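Local coordinates for protein death domain of pelle (Drosophila melanogaster, PDB 1D2Z) that acts as a serine/threonine kinase in the Toll pathway that sets embryonic dorsoventral polarity, its death domain, the part described here, binding the death domain of Tube, at residues H27-D32 with R59-E64; Q35-A40 with A82-L87; A22-H27 with H90-L95. One frame throughout, in Å; residues are numbered along the deposited sequence.

All three contacts lie within the death domain and join helices that are distant in sequence. Interactions 1 and 3 share helix 18-31: residues 27-32 meet the start of helix 61-73, residues 22-27 run against helix 90-95, and His27 belongs to both ranges. Their centres are about 10 Å apart. Interaction 2, about 13 Å from each of the others by centres, joins helix 34-40 to helix 77-86. Along the chain, interactions 1 and 2 alternate segments, and interaction 3 encloses both. Phe84, Leu28, Leu24 and Ala92 connect the three contacts in one apolar core; helix 77-86, which supplies Phe84, also packs on Tube.

Interaction 1 of 3, residues H27-D32 with R59-E64; sequences HLDALD and RSASNE
Asp29 reaches from helix 18-31 to the first turn of helix 61-73 and spreads its carboxylate over two serines. OD2 accepts from Ser60 OG at 2.6 Å, and OD1 takes the backbone N-H of Ser62 at 3.0 Å with an N-H...O angle of 156°; both bonds use syn lone pairs. Ser62 OG also stands 2.9 Å from Asp29 OD1, but its one proton could go to Cys25 O instead. With CG beside its own backbone N (chi1 -70°), Asp29 brings both oxygens across to the serines, and bonds at each oxygen hold the carboxylate against rotation. The negative group sits at a helix N-terminus, where the helix dipole would probably help to stabilise its charge.

Ser60 does double duty. While its hydroxyl binds Asp29, OG accepts from Asn63 N at 3.0 Å and so caps the helix that Asp29 approaches.

The tight part lies on the inner side, where Leu28 CB meets Ser62 CB at 3.6 Å and both residues are buried; Leu28 continues inward to Ala92 of helix 90-95. Asp29 and Ser60, in contrast, are partly exposed, and toward Asp32, where helix 18-31 gives way to a residue of positive phi, the segment turns to solvent. Asp32 makes a long, weak ion pair with Lys55.

The result is a serine N-cap of helix 61-73 fastened by an aspartate of helix 18-31, a helix-to-helix joint within the six-helix bundle of the death domain.

Interaction 2 of 3, residues Q35-A40 with A82-L87; sequences QQLATA and ALFKKL
Leu37 pushes its CD2 methyl among three side chains of helix 77-86 and the residue just after it. Leu87 CD1 lies 3.7 Å from that methyl and Leu83 CD2 3.8 Å, both leucines meeting Leu37 at a slant, while Phe84 offers the edge of its ring, CE1, close to the ring plane. One methyl therefore touches two branched side chains and an aromatic edge, and no hydrogen bond crosses between the segments.

One turn on, Ala40 adds a second, smaller apolar contact. Its CB sits 3.9 Å from Leu83 CD1 and 4.1 Å from Leu87 CD2, so each leucine gives one methyl to Leu37 and the other to Ala40. Leu83 can do this because its CG stands opposite the backbone N (chi1 172°), which sends the forked end across to helix 34-40.

Toward solvent the contact changes character. Gln36, its chain extended, comes from the direction opposite to Leu87 and lays its amide by that leucine: NE2 is 3.6 Å from Leu87 CD2, and Gln36 CG lies near the same methyl. The exposed glutamine thereby packs against a leucine that is itself partly exposed. Inside, Phe65 of helix 61-73 backs both Leu37 and Leu83, and Phe84 leads on to Leu24 and Leu28 of helix 18-31.

The short helical segments cross at 107° with their axes 11.0 Å apart at closest approach, and the apolar contact is concentrated in Leu37, Ala40, Leu83 and Leu87. Leu83 also packs on Ile147 of the Tube chain, so this apolar crossing within the death-domain bundle directly adjoins the Pelle-Tube interface.

Interaction 3 of 3, residues A22-H27 with H90-L95; sequences AQLCAH and HNAMRL
His27 reaches its imidazole to the first turn of helix 90-95. Ring atom NE2 comes 3.7 Å from Asn91 CB, and CD2 lies near the backbone and CB of Ala92; ring and Asn91 amide planes stand 86° apart. A water in the plane of the imidazole, at its edge, hydrogen-bonds NE2 at 2.9 Å and donates nothing to Ala92 N but accepts a weak bond from it, so the ring is joined to the helix start by solvent as well as by packing. The torsion that matters is chi1 of 168°, which swings the ring opposite its own backbone N and over to Asn91 and Ala92.

One turn further along helix 90-95, Leu95 rests its CD1 methyl 3.9 Å from His27 CB and also touches the backbone of Gln23 and Leu24. Deeper in, Leu24 CD1 meets Ala92 CB at 4.0 Å. The two segments run almost antiparallel, 171° between directions and 9.8 Å between axes, and this pairing sets helix 18-31 beside helix 90-95, the first and last helices of the six-helix death-domain bundle. With an alanine at His27, Asn91 CB and Ala92 would probably lose the ring that covers them, and the bridging water its imidazole partner.

At the far end a second water bridges the two helices, donating to Gln23 OE1 at 2.7 Å and to Leu95 O at 2.8 Å, a polar link at an exposed glutamine. Behind the first shell, Phe84 of helix 77-86 packs on Ala92, and Ile96 also touches Leu24.

Interaction 1 of 3, residues H27-D32 with R59-E64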
ATOM      1  N   HIS A  27     -23.568  -4.241   6.036  1.00 29.12           N
ATOM      2  CA  HIS A  27     -24.203  -5.194   5.130  1.00 28.11           C
ATOM      3  C   HIS A  27     -23.323  -6.428   4.891  1.00 29.64           C
ATOM      4  O   HIS A  27     -23.784  -7.558   5.018  1.00 29.22           O
ATOM      5  CB  HIS A  27     -24.533  -4.508   3.802  1.00 25.94           C
ATOM      6  CG  HIS A  27     -24.933  -5.452   2.715  1.00 28.51           C
ATOM      7  ND1 HIS A  27     -26.063  -6.240   2.788  1.00 30.83           N
ATOM      8  CD2 HIS A  27     -24.347  -5.742   1.529  1.00 30.56           C
ATOM      9  CE1 HIS A  27     -26.157  -6.974   1.693  1.00 29.53           C
ATOM     10  NE2 HIS A  27     -25.127  -6.691   0.912  1.00 30.93           N
ATOM     11  N   LEU A  28     -22.054  -6.201   4.560  1.00 28.45           N
ATOM     12  CA  LEU A  28     -21.111  -7.288   4.306  1.00 29.87           C
ATOM     13  C   LEU A  28     -20.856  -8.130   5.563  1.00 31.24           C
ATOM     14  O   LEU A  28     -20.643  -9.341   5.477  1.00 30.71           O
ATOM     15  CB  LEU A  28     -19.799  -6.720   3.752  1.00 27.06           C
ATOM     16  CG  LEU A  28     -19.891  -5.972   2.416  1.00 26.53           C
ATOM     17  CD1 LEU A  28     -18.552  -5.299   2.127  1.00 28.34           C
ATOM     18  CD2 LEU A  28     -20.270  -6.929   1.281  1.00 26.07           C
ATOM     19  N   ASP A  29     -20.894  -7.493   6.729  1.00 30.03           N
ATOM     20  CA  ASP A  29     -20.679  -8.211   7.983  1.00 30.74           C
ATOM     21  C   ASP A  29     -21.863  -9.109   8.300  1.00 32.58           C
ATOM     22  O   ASP A  29     -21.684 -10.214   8.803  1.00 31.68           O
ATOM     23  CB  ASP A  29     -20.442  -7.245   9.145  1.00 30.55           C
ATOM     24  CG  ASP A  29     -19.105  -6.542   9.057  1.00 33.07           C
ATOM     25  OD1 ASP A  29     -18.252  -6.947   8.239  1.00 31.55           O
ATOM     26  OD2 ASP A  29     -18.907  -5.576   9.814  1.00 33.73           O
ATOM     27  N   ALA A  30     -23.069  -8.621   8.013  1.00 32.32           N
ATOM     28  CA  ALA A  30     -24.287  -9.387   8.248  1.00 32.06           C
ATOM     29  C   ALA A  30     -24.270 -10.630   7.361  1.00 33.91           C
ATOM     30  O   ALA A  30     -24.702 -11.703   7.780  1.00 34.96           O
ATOM     31  CB  ALA A  30     -25.513  -8.535   7.937  1.00 33.68           C
ATOM     32  N   LEU A  31     -23.794 -10.468   6.126  1.00 33.09           N
ATOM     33  CA  LEU A  31     -23.699 -11.580   5.186  1.00 34.21           C
ATOM     34  C   LEU A  31     -22.536 -12.500   5.544  1.00 34.94           C
ATOM     35  O   LEU A  31     -22.482 -13.647   5.088  1.00 35.37           O
ATOM     36  CB  LEU A  31     -23.482 -11.072   3.759  1.00 33.80           C
ATOM     37  CG  LEU A  31     -24.636 -10.423   3.002  1.00 34.71           C
ATOM     38  CD1 LEU A  31     -24.168 -10.135   1.580  1.00 34.79           C
ATOM     39  CD2 LEU A  31     -25.855 -11.342   3.003  1.00 33.52           C
ATOM     40  N   ASP A  32     -21.580 -11.967   6.305  1.00 35.51           N
ATOM     41  CA  ASP A  32     -20.390 -12.706   6.726  1.00 37.81           C
ATOM     42  C   ASP A  32     -19.606 -13.235   5.513  1.00 37.44           C
ATOM     43  O   ASP A  32     -19.365 -14.439   5.384  1.00 37.77           O
ATOM     44  CB  ASP A  32     -20.784 -13.855   7.669  1.00 41.61           C
ATOM     45  CG  ASP A  32     -19.608 -14.390   8.481  1.00 45.37           C
ATOM     46  OD1 ASP A  32     -18.595 -13.670   8.639  1.00 47.21           O
ATOM     47  OD2 ASP A  32     -19.711 -15.534   8.982  1.00 45.09           O
ATOM     48  N   ARG A  59     -14.783  -5.871  16.202  1.00 47.93           N
ATOM     49  CA  ARG A  59     -14.755  -4.888  15.125  1.00 45.33           C
ATOM     50  C   ARG A  59     -15.262  -5.451  13.799  1.00 41.34           C
ATOM     51  O   ARG A  59     -15.385  -6.665  13.629  1.00 41.36           O
ATOM     52  CB  ARG A  59     -13.351  -4.305  14.960  1.00 48.78           C
ATOM     53  CG  ARG A  59     -12.876  -3.534  16.179  1.00 55.16           C
ATOM     54  CD  ARG A  59     -11.660  -2.680  15.871  1.00 59.30           C
ATOM     55  NE  ARG A  59     -11.213  -1.924  17.041  1.00 64.14           N
ATOM     56  CZ  ARG A  59     -10.434  -2.414  18.006  1.00 66.07           C
ATOM     57  NH1 ARG A  59     -10.002  -3.669  17.952  1.00 65.87           N
ATOM     58  NH2 ARG A  59     -10.087  -1.645  19.030  1.00 65.51           N
ATOM     59  N   SER A  60     -15.573  -4.556  12.870  1.00 35.49           N
ATOM     60  CA  SER A  60     -16.073  -4.946  11.560  1.00 31.77           C
ATOM     61  C   SER A  60     -15.025  -5.675  10.727  1.00 31.39           C
ATOM     62  O   SER A  60     -13.950  -5.137  10.440  1.00 31.72           O
ATOM     63  CB  SER A  60     -16.576  -3.722  10.798  1.00 30.80           C
ATOM     64  OG  SER A  60     -16.833  -4.047   9.442  1.00 28.01           O
ATOM     65  N   ALA A  61     -15.364  -6.893  10.321  1.00 27.73           N
ATOM     66  CA  ALA A  61     -14.463  -7.706   9.514  1.00 29.20           C
ATOM     67  C   ALA A  61     -14.302  -7.130   8.112  1.00 28.55           C
ATOM     68  O   ALA A  61     -13.193  -7.059   7.583  1.00 26.76           O
ATOM     69  CB  ALA A  61     -14.970  -9.144   9.445  1.00 27.45           C
ATOM     70  N   SER A  62     -15.402  -6.660   7.529  1.00 26.67           N
ATOM     71  CA  SER A  62     -15.342  -6.117   6.180  1.00 26.26           C
ATOM     72  C   SER A  62     -14.614  -4.781   6.151  1.00 25.51           C
ATOM     73  O   SER A  62     -13.918  -4.483   5.187  1.00 23.90           O
ATOM     74  CB  SER A  62     -16.740  -5.986   5.577  1.00 27.25           C
ATOM     75  OG  SER A  62     -17.489  -5.015   6.279  1.00 32.09           O
ATOM     76  N   ASN A  63     -14.766  -3.980   7.204  1.00 24.80           N
ATOM     77  CA  ASN A  63     -14.067  -2.693   7.256  1.00 27.23           C
ATOM     78  C   ASN A  63     -12.557  -2.942   7.269  1.00 26.56           C
ATOM     79  O   ASN A  63     -11.789  -2.211   6.639  1.00 26.62           O
ATOM     80  CB  ASN A  63     -14.462  -1.894   8.499  1.00 28.13           C
ATOM     81  CG  ASN A  63     -13.737  -0.565   8.582  1.00 30.98           C
ATOM     82  OD1 ASN A  63     -13.834   0.264   7.673  1.00 27.85           O
ATOM     83  ND2 ASN A  63     -12.985  -0.365   9.660  1.00 30.65           N
ATOM     84  N   GLU A  64     -12.142  -3.978   7.996  1.00 26.96           N
ATOM     85  CA  GLU A  64     -10.730  -4.332   8.080  1.00 28.65           C
ATOM     86  C   GLU A  64     -10.253  -4.798   6.707  1.00 25.20           C
ATOM     87  O   GLU A  64      -9.134  -4.501   6.299  1.00 26.78           O
ATOM     88  CB  GLU A  64     -10.503  -5.414   9.139  1.00 29.97           C
ATOM     89  CG  GLU A  64      -9.024  -5.642   9.469  1.00 36.81           C
ATOM     90  CD  GLU A  64      -8.319  -4.372   9.937  1.00 40.16           C
ATOM     91  OE1 GLU A  64      -8.955  -3.528  10.603  1.00 38.66           O
ATOM     92  OE2 GLU A  64      -7.126  -4.211   9.624  1.00 42.61           O
TER

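Interaction 2 of 3, residues Q35-A40 with A82-L87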
ATOM      1  N   GLN A  35     -14.273 -13.569   4.518  1.00 32.16           N
ATOM      2  CA  GLN A  35     -13.364 -14.645   4.113  1.00 35.75           C
ATOM      3  C   GLN A  35     -13.446 -14.864   2.606  1.00 34.92           C
ATOM      4  O   GLN A  35     -12.431 -15.095   1.945  1.00 36.39           O
ATOM      5  CB  GLN A  35     -13.676 -15.936   4.891  1.00 38.98           C
ATOM      6  CG  GLN A  35     -12.819 -17.151   4.531  1.00 46.56           C
ATOM      7  CD  GLN A  35     -11.326 -16.958   4.806  1.00 49.21           C
ATOM      8  OE1 GLN A  35     -10.817 -17.369   5.849  1.00 52.28           O
ATOM      9  NE2 GLN A  35     -10.616 -16.363   3.849  1.00 51.50           N
ATOM     10  N   GLN A  36     -14.649 -14.736   2.059  1.00 31.44           N
ATOM     11  CA  GLN A  36     -14.857 -14.893   0.629  1.00 34.16           C
ATOM     12  C   GLN A  36     -14.161 -13.737  -0.106  1.00 33.48           C
ATOM     13  O   GLN A  36     -13.524 -13.943  -1.141  1.00 29.27           O
ATOM     14  CB  GLN A  36     -16.357 -14.908   0.324  1.00 38.23           C
ATOM     15  CG  GLN A  36     -16.717 -15.443  -1.040  1.00 44.36           C
ATOM     16  CD  GLN A  36     -18.215 -15.623  -1.218  1.00 50.91           C
ATOM     17  OE1 GLN A  36     -18.930 -15.979  -0.276  1.00 55.66           O
ATOM     18  NE2 GLN A  36     -18.698 -15.380  -2.429  1.00 51.61           N
ATOM     19  N   LEU A  37     -14.270 -12.525   0.445  1.00 29.62           N
ATOM     20  CA  LEU A  37     -13.632 -11.356  -0.150  1.00 28.07           C
ATOM     21  C   LEU A  37     -12.107 -11.528  -0.130  1.00 28.23           C
ATOM     22  O   LEU A  37     -11.441 -11.343  -1.147  1.00 30.59           O
ATOM     23  CB  LEU A  37     -14.015 -10.080   0.616  1.00 26.99           C
ATOM     24  CG  LEU A  37     -15.468  -9.587   0.541  1.00 28.11           C
ATOM     25  CD1 LEU A  37     -15.698  -8.484   1.575  1.00 26.13           C
ATOM     26  CD2 LEU A  37     -15.779  -9.086  -0.862  1.00 24.80           C
ATOM     27  N   ALA A  38     -11.573 -11.896   1.030  1.00 26.54           N
ATOM     28  CA  ALA A  38     -10.139 -12.089   1.212  1.00 30.19           C
ATOM     29  C   ALA A  38      -9.585 -13.168   0.291  1.00 30.69           C
ATOM     30  O   ALA A  38      -8.523 -12.998  -0.307  1.00 28.84           O
ATOM     31  CB  ALA A  38      -9.835 -12.430   2.660  1.00 31.18           C
ATOM     32  N   THR A  39     -10.322 -14.265   0.154  1.00 31.90           N
ATOM     33  CA  THR A  39      -9.885 -15.362  -0.707  1.00 33.38           C
ATOM     34  C   THR A  39      -9.907 -14.952  -2.177  1.00 32.18           C
ATOM     35  O   THR A  39      -8.965 -15.241  -2.919  1.00 31.52           O
ATOM     36  CB  THR A  39     -10.747 -16.631  -0.502  1.00 32.23           C
ATOM     37  OG1 THR A  39     -10.629 -17.065   0.858  1.00 34.85           O
ATOM     38  CG2 THR A  39     -10.281 -17.760  -1.432  1.00 32.87           C
ATOM     39  N   ALA A  40     -10.955 -14.227  -2.570  1.00 29.04           N
ATOM     40  CA  ALA A  40     -11.116 -13.781  -3.949  1.00 28.93           C
ATOM     41  C   ALA A  40      -9.988 -12.884  -4.459  1.00 30.08           C
ATOM     42  O   ALA A  40      -9.667 -12.907  -5.646  1.00 30.87           O
ATOM     43  CB  ALA A  40     -12.463 -13.085  -4.131  1.00 27.57           C
ATOM     44  N   ALA A  82     -16.397  -4.142  -9.104  1.00 34.30           N
ATOM     45  CA  ALA A  82     -16.098  -5.327  -9.909  1.00 34.36           C
ATOM     46  C   ALA A  82     -15.936  -6.585  -9.054  1.00 33.69           C
ATOM     47  O   ALA A  82     -16.344  -7.679  -9.463  1.00 33.40           O
ATOM     48  CB  ALA A  82     -14.841  -5.097 -10.754  1.00 36.24           C
ATOM     49  N   LEU A  83     -15.340  -6.436  -7.870  1.00 32.74           N
ATOM     50  CA  LEU A  83     -15.158  -7.564  -6.963  1.00 30.90           C
ATOM     51  C   LEU A  83     -16.521  -8.063  -6.506  1.00 33.14           C
ATOM     52  O   LEU A  83     -16.774  -9.268  -6.474  1.00 31.91           O
ATOM     53  CB  LEU A  83     -14.318  -7.168  -5.748  1.00 29.66           C
ATOM     54  CG  LEU A  83     -14.192  -8.204  -4.619  1.00 31.12           C
ATOM     55  CD1 LEU A  83     -13.526  -9.488  -5.119  1.00 31.39           C
ATOM     56  CD2 LEU A  83     -13.401  -7.613  -3.456  1.00 29.94           C
ATOM     57  N   PHE A  84     -17.388  -7.129  -6.122  1.00 32.76           N
ATOM     58  CA  PHE A  84     -18.733  -7.479  -5.685  1.00 34.08           C
ATOM     59  C   PHE A  84     -19.445  -8.193  -6.836  1.00 34.01           C
ATOM     60  O   PHE A  84     -20.108  -9.214  -6.633  1.00 31.63           O
ATOM     61  CB  PHE A  84     -19.518  -6.219  -5.294  1.00 32.48           C
ATOM     62  CG  PHE A  84     -19.019  -5.544  -4.045  1.00 32.50           C
ATOM     63  CD1 PHE A  84     -18.351  -6.268  -3.059  1.00 27.36           C
ATOM     64  CD2 PHE A  84     -19.256  -4.185  -3.837  1.00 31.68           C
ATOM     65  CE1 PHE A  84     -17.933  -5.647  -1.877  1.00 27.86           C
ATOM     66  CE2 PHE A  84     -18.844  -3.555  -2.662  1.00 30.94           C
ATOM     67  CZ  PHE A  84     -18.180  -4.287  -1.680  1.00 26.57           C
ATOM     68  N   LYS A  85     -19.263  -7.670  -8.046  1.00 35.86           N
ATOM     69  CA  LYS A  85     -19.884  -8.244  -9.237  1.00 40.23           C
ATOM     70  C   LYS A  85     -19.440  -9.690  -9.447  1.00 41.28           C
ATOM     71  O   LYS A  85     -20.266 -10.562  -9.729  1.00 40.46           O
ATOM     72  CB  LYS A  85     -19.552  -7.405 -10.475  1.00 40.95           C
ATOM     73  CG  LYS A  85     -20.223  -7.890 -11.758  1.00 43.26           C
ATOM     74  CD  LYS A  85     -19.832  -7.028 -12.948  1.00 44.29           C
ATOM     75  CE  LYS A  85     -20.503  -7.504 -14.242  1.00 46.96           C
ATOM     76  NZ  LYS A  85     -20.035  -8.847 -14.697  1.00 47.16           N
ATOM     77  N   LYS A  86     -18.144  -9.943  -9.265  1.00 40.90           N
ATOM     78  CA  LYS A  86     -17.592 -11.285  -9.431  1.00 43.29           C
ATOM     79  C   LYS A  86     -18.135 -12.251  -8.383  1.00 42.84           C
ATOM     80  O   LYS A  86     -18.365 -13.424  -8.674  1.00 43.94           O
ATOM     81  CB  LYS A  86     -16.054 -11.249  -9.384  1.00 47.17           C
ATOM     82  CG  LYS A  86     -15.401 -12.622  -9.547  1.00 51.75           C
ATOM     83  CD  LYS A  86     -13.962 -12.546 -10.056  1.00 54.25           C
ATOM     84  CE  LYS A  86     -12.985 -12.075  -8.993  1.00 55.82           C
ATOM     85  NZ  LYS A  86     -11.587 -12.164  -9.516  1.00 55.50           N
ATOM     86  N   LEU A  87     -18.354 -11.754  -7.168  1.00 40.93           N
ATOM     87  CA  LEU A  87     -18.875 -12.585  -6.090  1.00 39.19           C
ATOM     88  C   LEU A  87     -20.400 -12.500  -5.997  1.00 39.89           C
ATOM     89  O   LEU A  87     -21.001 -13.003  -5.047  1.00 37.49           O
ATOM     90  CB  LEU A  87     -18.254 -12.162  -4.757  1.00 41.31           C
ATOM     91  CG  LEU A  87     -16.747 -12.366  -4.577  1.00 42.89           C
ATOM     92  CD1 LEU A  87     -16.317 -11.845  -3.211  1.00 39.02           C
ATOM     93  CD2 LEU A  87     -16.402 -13.843  -4.719  1.00 42.44           C
TER

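Interaction 3 of 3, residues A22-H27 with H90-L95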
ATOM      1  N   ALA A  22     -20.027   2.795   6.235  1.00 30.45           N
ATOM      2  CA  ALA A  22     -20.683   2.134   7.371  1.00 29.22           C
ATOM      3  C   ALA A  22     -21.850   1.257   6.904  1.00 29.21           C
ATOM      4  O   ALA A  22     -22.073   0.177   7.453  1.00 27.56           O
ATOM      5  CB  ALA A  22     -21.160   3.171   8.396  1.00 31.56           C
ATOM      6  N   GLN A  23     -22.602   1.720   5.904  1.00 29.32           N
ATOM      7  CA  GLN A  23     -23.718   0.935   5.362  1.00 28.36           C
ATOM      8  C   GLN A  23     -23.159  -0.330   4.717  1.00 29.53           C
ATOM      9  O   GLN A  23     -23.620  -1.440   4.982  1.00 28.80           O
ATOM     10  CB  GLN A  23     -24.459   1.704   4.268  1.00 29.99           C
ATOM     11  CG  GLN A  23     -25.515   2.673   4.738  1.00 31.66           C
ATOM     12  CD  GLN A  23     -26.265   3.287   3.564  1.00 32.68           C
ATOM     13  OE1 GLN A  23     -25.654   3.788   2.620  1.00 32.73           O
ATOM     14  NE2 GLN A  23     -27.590   3.230   3.608  1.00 26.36           N
ATOM     15  N   LEU A  24     -22.163  -0.137   3.856  1.00 29.56           N
ATOM     16  CA  LEU A  24     -21.533  -1.238   3.146  1.00 30.19           C
ATOM     17  C   LEU A  24     -20.972  -2.296   4.088  1.00 29.26           C
ATOM     18  O   LEU A  24     -21.299  -3.481   3.957  1.00 27.76           O
ATOM     19  CB  LEU A  24     -20.434  -0.712   2.221  1.00 28.25           C
ATOM     20  CG  LEU A  24     -19.719  -1.737   1.335  1.00 30.68           C
ATOM     21  CD1 LEU A  24     -20.707  -2.454   0.404  1.00 29.78           C
ATOM     22  CD2 LEU A  24     -18.639  -1.022   0.537  1.00 30.73           C
ATOM     23  N   CYS A  25     -20.167  -1.863   5.057  1.00 27.10           N
ATOM     24  CA  CYS A  25     -19.564  -2.798   5.995  1.00 28.01           C
ATOM     25  C   CYS A  25     -20.583  -3.511   6.868  1.00 28.56           C
ATOM     26  O   CYS A  25     -20.461  -4.715   7.102  1.00 26.83           O
ATOM     27  CB  CYS A  25     -18.467  -2.122   6.824  1.00 27.26           C
ATOM     28  SG  CYS A  25     -17.071  -1.628   5.794  1.00 28.88           S
ATOM     29  N   ALA A  26     -21.605  -2.789   7.325  1.00 27.25           N
ATOM     30  CA  ALA A  26     -22.652  -3.408   8.139  1.00 28.59           C
ATOM     31  C   ALA A  26     -23.333  -4.518   7.315  1.00 28.96           C
ATOM     32  O   ALA A  26     -23.596  -5.608   7.819  1.00 30.40           O
ATOM     33  CB  ALA A  26     -23.688  -2.358   8.584  1.00 28.23           C
ATOM     34  N   HIS A  27     -23.568  -4.241   6.036  1.00 29.12           N
ATOM     35  CA  HIS A  27     -24.203  -5.194   5.130  1.00 28.11           C
ATOM     36  C   HIS A  27     -23.323  -6.428   4.891  1.00 29.64           C
ATOM     37  O   HIS A  27     -23.784  -7.558   5.018  1.00 29.22           O
ATOM     38  CB  HIS A  27     -24.533  -4.508   3.802  1.00 25.94           C
ATOM     39  CG  HIS A  27     -24.933  -5.452   2.715  1.00 28.51           C
ATOM     40  ND1 HIS A  27     -26.063  -6.240   2.788  1.00 30.83           N
ATOM     41  CD2 HIS A  27     -24.347  -5.742   1.529  1.00 30.56           C
ATOM     42  CE1 HIS A  27     -26.157  -6.974   1.693  1.00 29.53           C
ATOM     43  NE2 HIS A  27     -25.127  -6.691   0.912  1.00 30.93           N
ATOM     44  N   HIS A  90     -24.805  -8.336  -5.299  1.00 36.56           N
ATOM     45  CA  HIS A  90     -25.579  -7.271  -5.939  1.00 35.87           C
ATOM     46  C   HIS A  90     -26.039  -6.140  -5.033  1.00 32.67           C
ATOM     47  O   HIS A  90     -26.013  -4.977  -5.439  1.00 32.31           O
ATOM     48  CB  HIS A  90     -26.761  -7.871  -6.714  1.00 40.46           C
ATOM     49  CG  HIS A  90     -26.342  -8.856  -7.761  1.00 42.82           C
ATOM     50  ND1 HIS A  90     -25.716  -8.476  -8.929  1.00 43.70           N
ATOM     51  CD2 HIS A  90     -26.380 -10.209  -7.777  1.00 44.64           C
ATOM     52  CE1 HIS A  90     -25.376  -9.554  -9.614  1.00 43.64           C
ATOM     53  NE2 HIS A  90     -25.768 -10.618  -8.937  1.00 46.20           N
ATOM     54  N   ASN A  91     -26.482  -6.468  -3.825  1.00 30.59           N
ATOM     55  CA  ASN A  91     -26.907  -5.423  -2.902  1.00 31.61           C
ATOM     56  C   ASN A  91     -25.712  -4.590  -2.434  1.00 31.51           C
ATOM     57  O   ASN A  91     -25.868  -3.427  -2.076  1.00 32.22           O
ATOM     58  CB  ASN A  91     -27.690  -6.004  -1.728  1.00 35.37           C
ATOM     59  CG  ASN A  91     -29.148  -6.260  -2.082  1.00 37.76           C
ATOM     60  OD1 ASN A  91     -29.850  -5.363  -2.552  1.00 39.92           O
ATOM     61  ND2 ASN A  91     -29.606  -7.485  -1.862  1.00 39.04           N
ATOM     62  N   ALA A  92     -24.518  -5.181  -2.465  1.00 30.57           N
ATOM     63  CA  ALA A  92     -23.299  -4.467  -2.082  1.00 30.88           C
ATOM     64  C   ALA A  92     -22.999  -3.467  -3.202  1.00 29.87           C
ATOM     65  O   ALA A  92     -22.694  -2.302  -2.942  1.00 27.25           O
ATOM     66  CB  ALA A  92     -22.131  -5.443  -1.894  1.00 28.73           C
ATOM     67  N   MET A  93     -23.138  -3.925  -4.446  1.00 30.03           N
ATOM     68  CA  MET A  93     -22.930  -3.081  -5.624  1.00 31.09           C
ATOM     69  C   MET A  93     -23.893  -1.887  -5.599  1.00 31.72           C
ATOM     70  O   MET A  93     -23.508  -0.757  -5.900  1.00 31.55           O
ATOM     71  CB  MET A  93     -23.180  -3.884  -6.903  1.00 29.94           C
ATOM     72  CG  MET A  93     -22.184  -5.000  -7.156  1.00 35.43           C
ATOM     73  SD  MET A  93     -22.772  -6.192  -8.366  1.00 39.51           S
ATOM     74  CE  MET A  93     -22.590  -5.278  -9.849  1.00 34.68           C
ATOM     75  N   ARG A  94     -25.148  -2.141  -5.237  1.00 32.75           N
ATOM     76  CA  ARG A  94     -26.140  -1.072  -5.201  1.00 33.86           C
ATOM     77  C   ARG A  94     -25.779   0.001  -4.178  1.00 32.92           C
ATOM     78  O   ARG A  94     -25.945   1.191  -4.444  1.00 32.15           O
ATOM     79  CB  ARG A  94     -27.536  -1.629  -4.914  1.00 35.94           C
ATOM     80  CG  ARG A  94     -28.656  -0.731  -5.420  1.00 42.62           C
ATOM     81  CD  ARG A  94     -30.028  -1.338  -5.158  1.00 44.94           C
ATOM     82  NE  ARG A  94     -30.229  -1.507  -3.728  1.00 49.03           N
ATOM     83  CZ  ARG A  94     -30.675  -0.557  -2.911  1.00 50.87           C
ATOM     84  NH1 ARG A  94     -31.004   0.645  -3.373  1.00 51.64           N
ATOM     85  NH2 ARG A  94     -30.661  -0.772  -1.609  1.00 45.75           N
ATOM     86  N   LEU A  95     -25.247  -0.417  -3.030  1.00 31.80           N
ATOM     87  CA  LEU A  95     -24.870   0.521  -1.979  1.00 31.71           C
ATOM     88  C   LEU A  95     -23.793   1.518  -2.399  1.00 32.18           C
ATOM     89  O   LEU A  95     -23.721   2.622  -1.854  1.00 30.77           O
ATOM     90  CB  LEU A  95     -24.447  -0.226  -0.708  1.00 32.93           C
ATOM     91  CG  LEU A  95     -25.603  -0.831   0.094  1.00 33.01           C
ATOM     92  CD1 LEU A  95     -25.064  -1.643   1.265  1.00 33.92           C
ATOM     93  CD2 LEU A  95     -26.538   0.277   0.582  1.00 30.96           C
TER
HETATM   94  O   HOH W   1     -25.209   4.135  -0.022  1.00 31.74           O
HETATM   95  O   HOH W   2     -24.693  -7.958  -1.608  1.00 29.34           O